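Local atomic coordinates of cytoplasmic export protein 1 (Saccharomyces cerevisiae, PDB entry 3VWA), a protein that helps export tRNA from the nucleus, probably collecting it from export receptors at the nuclear pore and passing aminoacylated tRNA to the translation machinery. Residues N125-F137 with P183-S197. Numbering follows the deposited sequence.
Sequences NFVLGTLSKDSVF and PNTIDSMGLGLLIKS
Strand 126-127 and the loop after it, as far as Ser132, run along helix 186-198 and come closest at Leu131 and Gly190, whose CA atoms lie 5.2 Å apart. At the start of the helix the Asp187 carboxylate grips two successive backbone amides of the loop: Leu128 N donates to OD2 at 2.9 Å (155°) and Gly129 N to OD1 at 2.7 Å (158°). Each oxygen uses its syn lone pair, so the carboxylate presents its open end to the loop and is fixed in rotation. A water links OD1 to Leu131 N. With alanine in place of Asp187, the amides of Leu128 and Gly129 would probably both lose their acceptor, and the loop there would be freer to shift. Val127 CG1, anti to its own N (chi1 -167°), packs at 3.6 Å on Ile186 CG2, the two side chains crossing at about a right angle. Leu131 lies over the helix backbone, its CD1 3.4 Å from Leu191 N; a CB on Gly190 would crowd Leu131 CB. Farther on, Leu194 CD1 meets Val136 CG2 at 4.0 Å. The arrangement is consistent with that of protein kinases, where an aspartate early in helix αF holds the backbone of the HRD catalytic-loop motif; this kinase-like domain has Leu-Gly-Thr at what is probably that position. Phe163 of helix 160-174 covers Val127, Pro183 and Ile186, strand 126-127 pairs with 153-154, and helices 209-216 and 222-231 pack against Leu191.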
loop_
_atom_site.group_PDB
_atom_site.type_symbol
_atom_site.label_atom_id
_atom_site.label_comp_id
_atom_site.label_asym_id
_atom_site.label_seq_id
_atom_site.Cartn_x
_atom_site.Cartn_y
_atom_site.Cartn_z
ATOM N N ASN A 125 -14.303 -19.540 29.833
ATOM C CA ASN A 125 -14.867 -19.394 31.182
ATOM C C ASN A 125 -15.978 -18.347 31.263
ATOM O O ASN A 125 -16.677 -18.267 32.291
ATOM C CB ASN A 125 -13.772 -18.973 32.189
ATOM C CG ASN A 125 -12.676 -20.018 32.349
ATOM O OD1 ASN A 125 -12.902 -21.205 32.158
ATOM N ND2 ASN A 125 -11.479 -19.566 32.681
ATOM N N PHE A 126 -16.128 -17.526 30.221
ATOM C CA PHE A 126 -17.149 -16.467 30.234
ATOM C C PHE A 126 -18.259 -16.816 29.256
ATOM O O PHE A 126 -18.090 -17.704 28.419
ATOM C CB PHE A 126 -16.558 -15.096 29.874
ATOM C CG PHE A 126 -15.554 -14.558 30.878
ATOM C CD1 PHE A 126 -15.975 -13.869 32.005
ATOM C CD2 PHE A 126 -14.187 -14.697 30.674
ATOM C CE1 PHE A 126 -15.070 -13.346 32.913
ATOM C CE2 PHE A 126 -13.265 -14.169 31.586
ATOM C CZ PHE A 126 -13.712 -13.490 32.707
ATOM N N VAL A 127 -19.418 -16.171 29.412
ATOM C CA VAL A 127 -20.444 -16.157 28.368
ATOM C C VAL A 127 -20.333 -14.805 27.708
ATOM O O VAL A 127 -20.111 -13.788 28.398
ATOM C CB VAL A 127 -21.884 -16.255 28.911
ATOM C CG1 VAL A 127 -22.872 -16.560 27.767
ATOM C CG2 VAL A 127 -21.981 -17.314 29.982
ATOM N N LEU A 128 -20.492 -14.783 26.389
ATOM C CA LEU A 128 -20.361 -13.528 25.650
ATOM C C LEU A 128 -21.748 -13.076 25.337
ATOM O O LEU A 128 -22.137 -11.989 25.731
ATOM C CB LEU A 128 -19.521 -13.687 24.373
ATOM C CG LEU A 128 -18.732 -12.486 23.792
ATOM C CD1 LEU A 128 -18.520 -12.581 22.289
ATOM C CD2 LEU A 128 -19.257 -11.090 24.179
ATOM N N GLY A 129 -22.480 -13.915 24.602
ATOM C CA GLY A 129 -23.901 -13.771 24.431
ATOM C C GLY A 129 -24.368 -12.843 23.347
ATOM O O GLY A 129 -25.550 -12.897 22.935
ATOM N N THR A 130 -23.448 -12.011 22.857
ATOM C CA THR A 130 -23.769 -10.914 21.939
ATOM C C THR A 130 -23.178 -11.101 20.511
ATOM O O THR A 130 -23.191 -10.154 19.714
ATOM C CB THR A 130 -23.181 -9.603 22.490
ATOM O OG1 THR A 130 -21.743 -9.740 22.495
ATOM C CG2 THR A 130 -23.769 -9.233 23.969
ATOM N N LEU A 131 -22.633 -12.273 20.207
ATOM C CA LEU A 131 -21.998 -12.518 18.880
ATOM C C LEU A 131 -22.905 -12.178 17.694
ATOM O O LEU A 131 -23.984 -12.729 17.546
ATOM C CB LEU A 131 -21.584 -13.980 18.731
ATOM C CG LEU A 131 -20.251 -14.484 19.259
ATOM C CD1 LEU A 131 -20.305 -15.989 19.392
ATOM C CD2 LEU A 131 -19.103 -14.135 18.330
ATOM N N SER A 132 -22.463 -11.272 16.836
ATOM C CA SER A 132 -23.305 -10.837 15.735
ATOM C C SER A 132 -22.418 -10.120 14.719
ATOM O O SER A 132 -21.210 -10.004 14.902
ATOM C CB SER A 132 -24.427 -9.917 16.268
ATOM O OG SER A 132 -24.071 -8.535 16.281
ATOM N N LYS A 133 -23.006 -9.600 13.657
ATOM C CA LYS A 133 -22.208 -8.931 12.678
ATOM C C LYS A 133 -21.589 -7.677 13.289
ATOM O O LYS A 133 -20.471 -7.274 12.941
ATOM C CB LYS A 133 -23.027 -8.660 11.435
ATOM C CG LYS A 133 -23.393 -9.956 10.703
ATOM C CD LYS A 133 -24.257 -9.657 9.487
ATOM C CE LYS A 133 -25.496 -10.533 9.470
ATOM N NZ LYS A 133 -26.617 -9.834 8.768
ATOM N N ASP A 134 -22.311 -7.123 14.255
ATOM C CA ASP A 134 -21.899 -5.927 14.927
ATOM C C ASP A 134 -20.755 -6.202 15.905
ATOM O O ASP A 134 -20.131 -5.266 16.402
ATOM C CB ASP A 134 -23.110 -5.313 15.662
ATOM C CG ASP A 134 -24.006 -4.531 14.730
ATOM O OD1 ASP A 134 -23.516 -4.106 13.673
ATOM O OD2 ASP A 134 -25.196 -4.338 15.041
ATOM N N SER A 135 -20.508 -7.466 16.220
ATOM C CA SER A 135 -19.386 -7.751 17.081
ATOM C C SER A 135 -18.034 -7.463 16.442
ATOM O O SER A 135 -17.050 -7.353 17.160
ATOM C CB SER A 135 -19.391 -9.203 17.472
ATOM O OG SER A 135 -20.547 -9.498 18.197
ATOM N N VAL A 136 -17.956 -7.401 15.103
ATOM C CA VAL A 136 -16.648 -7.643 14.479
ATOM C C VAL A 136 -15.904 -6.406 14.036
ATOM O O VAL A 136 -16.418 -5.606 13.233
ATOM C CB VAL A 136 -16.698 -8.665 13.314
ATOM C CG1 VAL A 136 -15.266 -8.958 12.830
ATOM C CG2 VAL A 136 -17.424 -9.951 13.753
ATOM N N PHE A 137 -14.671 -6.275 14.544
ATOM C CA PHE A 137 -13.823 -5.165 14.128
ATOM C C PHE A 137 -12.476 -5.673 13.687
ATOM O O PHE A 137 -12.090 -6.798 14.011
ATOM C CB PHE A 137 -13.651 -4.141 15.271
ATOM C CG PHE A 137 -14.902 -3.376 15.572
ATOM C CD1 PHE A 137 -15.957 -3.972 16.275
ATOM C CD2 PHE A 137 -15.047 -2.079 15.135
ATOM C CE1 PHE A 137 -17.139 -3.283 16.519
ATOM C CE2 PHE A 137 -16.208 -1.353 15.411
ATOM C CZ PHE A 137 -17.243 -1.952 16.093
ATOM N N PRO A 183 -27.164 -20.122 28.512
ATOM C CA PRO A 183 -25.822 -19.548 28.597
ATOM C C PRO A 183 -24.717 -20.488 28.128
ATOM O O PRO A 183 -23.614 -20.031 27.832
ATOM C CB PRO A 183 -25.642 -19.303 30.101
ATOM C CG PRO A 183 -27.016 -19.139 30.621
ATOM C CD PRO A 183 -27.859 -20.080 29.811
ATOM N N ASN A 184 -24.997 -21.790 28.065
ATOM C CA ASN A 184 -23.953 -22.759 27.777
ATOM C C ASN A 184 -23.868 -23.082 26.321
ATOM O O ASN A 184 -22.928 -23.735 25.860
ATOM C CB ASN A 184 -24.219 -24.034 28.561
ATOM C CG ASN A 184 -24.169 -23.798 30.050
ATOM O OD1 ASN A 184 -23.134 -23.411 30.587
ATOM N ND2 ASN A 184 -25.290 -24.006 30.716
ATOM N N THR A 185 -24.884 -22.627 25.603
ATOM C CA THR A 185 -25.032 -22.899 24.206
ATOM C C THR A 185 -25.267 -21.605 23.409
ATOM O O THR A 185 -25.282 -21.629 22.156
ATOM C CB THR A 185 -26.245 -23.820 23.986
ATOM O OG1 THR A 185 -27.391 -23.231 24.607
ATOM C CG2 THR A 185 -25.989 -25.237 24.522
ATOM N N ILE A 186 -25.492 -20.488 24.103
ATOM C CA ILE A 186 -25.710 -19.240 23.371
ATOM C C ILE A 186 -24.487 -18.829 22.502
ATOM O O ILE A 186 -24.656 -18.401 21.364
ATOM C CB ILE A 186 -26.243 -18.076 24.248
ATOM C CG1 ILE A 186 -26.867 -16.995 23.361
ATOM C CG2 ILE A 186 -25.168 -17.499 25.180
ATOM C CD1 ILE A 186 -27.511 -15.853 24.131
ATOM N N ASP A 187 -23.275 -19.000 23.009
ATOM C CA ASP A 187 -22.104 -18.601 22.208
ATOM C C ASP A 187 -21.854 -19.478 20.965
ATOM O O ASP A 187 -21.628 -18.942 19.878
ATOM C CB ASP A 187 -20.871 -18.468 23.079
ATOM C CG ASP A 187 -20.966 -17.286 24.039
ATOM O OD1 ASP A 187 -21.688 -16.291 23.726
ATOM O OD2 ASP A 187 -20.311 -17.355 25.110
ATOM N N SER A 188 -21.898 -20.813 21.128
ATOM C CA SER A 188 -21.863 -21.750 20.001
ATOM C C SER A 188 -22.888 -21.425 18.934
ATOM O O SER A 188 -22.592 -21.514 17.733
ATOM C CB SER A 188 -22.137 -23.170 20.481
ATOM O OG SER A 188 -20.953 -23.742 20.934
HETATM N N MSE A 189 -24.090 -21.046 19.361
HETATM C CA MSE A 189 -25.172 -20.786 18.407
HETATM C C MSE A 189 -24.939 -19.478 17.732
HETATM O O MSE A 189 -25.218 -19.346 16.529
HETATM C CB MSE A 189 -26.535 -20.823 19.083
HETATM C CG MSE A 189 -26.966 -22.281 19.259
HETATM SE SE MSE A 189 -28.732 -22.416 20.179
HETATM C CE MSE A 189 -28.073 -23.181 21.860
ATOM N N GLY A 190 -24.417 -18.499 18.484
ATOM C CA GLY A 190 -24.106 -17.192 17.904
ATOM C C GLY A 190 -22.904 -17.242 16.967
ATOM O O GLY A 190 -22.852 -16.520 15.964
ATOM N N LEU A 191 -21.948 -18.117 17.277
ATOM C CA LEU A 191 -20.783 -18.328 16.411
ATOM C C LEU A 191 -21.212 -18.909 15.060
ATOM O O LEU A 191 -20.743 -18.450 14.027
ATOM C CB LEU A 191 -19.714 -19.235 17.094
ATOM C CG LEU A 191 -18.437 -19.488 16.260
ATOM C CD1 LEU A 191 -17.802 -18.206 15.733
ATOM C CD2 LEU A 191 -17.380 -20.348 16.947
ATOM N N GLY A 192 -22.109 -19.902 15.078
ATOM C CA GLY A 192 -22.667 -20.494 13.834
ATOM C C GLY A 192 -23.329 -19.462 12.920
ATOM O O GLY A 192 -23.004 -19.347 11.750
ATOM N N LEU A 193 -24.244 -18.683 13.468
ATOM C CA LEU A 193 -24.837 -17.573 12.719
ATOM C C LEU A 193 -23.785 -16.681 12.036
ATOM O O LEU A 193 -23.907 -16.378 10.840
ATOM C CB LEU A 193 -25.757 -16.748 13.642
ATOM C CG LEU A 193 -27.201 -17.213 13.865
ATOM C CD1 LEU A 193 -27.718 -16.875 15.262
ATOM C CD2 LEU A 193 -28.086 -16.563 12.813
ATOM N N LEU A 194 -22.750 -16.270 12.782
ATOM C CA LEU A 194 -21.691 -15.389 12.245
ATOM C C LEU A 194 -20.913 -16.009 11.114
ATOM O O LEU A 194 -20.673 -15.374 10.087
ATOM C CB LEU A 194 -20.662 -15.094 13.322
ATOM C CG LEU A 194 -20.231 -13.632 13.508
ATOM C CD1 LEU A 194 -18.852 -13.651 14.110
ATOM C CD2 LEU A 194 -20.293 -12.710 12.288
ATOM N N ILE A 195 -20.472 -17.247 11.321
ATOM C CA ILE A 195 -19.743 -17.968 10.277
ATOM C C ILE A 195 -20.611 -18.141 9.040
ATOM O O ILE A 195 -20.140 -17.960 7.913
ATOM C CB ILE A 195 -19.234 -19.328 10.775
ATOM C CG1 ILE A 195 -18.034 -19.127 11.718
ATOM C CG2 ILE A 195 -18.874 -20.216 9.587
ATOM C CD1 ILE A 195 -17.587 -20.375 12.474
ATOM N N LYS A 196 -21.888 -18.435 9.234
ATOM C CA LYS A 196 -22.785 -18.553 8.074
ATOM C C LYS A 196 -22.921 -17.220 7.383
ATOM O O LYS A 196 -22.999 -17.191 6.152
ATOM C CB LYS A 196 -24.154 -19.107 8.475
ATOM C CG LYS A 196 -24.086 -20.625 8.707
ATOM C CD LYS A 196 -25.447 -21.270 8.818
ATOM C CE LYS A 196 -26.030 -21.038 10.191
ATOM N NZ LYS A 196 -27.391 -21.607 10.366
ATOM N N SER A 197 -22.920 -16.122 8.153
ATOM C CA SER A 197 -23.024 -14.793 7.531
ATOM C C SER A 197 -21.731 -14.422 6.793
ATOM O O SER A 197 -21.777 -13.706 5.804
ATOM C CB SER A 197 -23.363 -13.687 8.541
ATOM O OG SER A 197 -24.305 -14.127 9.497
HETATM O O HOH W 1 -17.704 -16.965 25.647
HETATM O O HOH W 2 -23.057 -14.826 21.304
#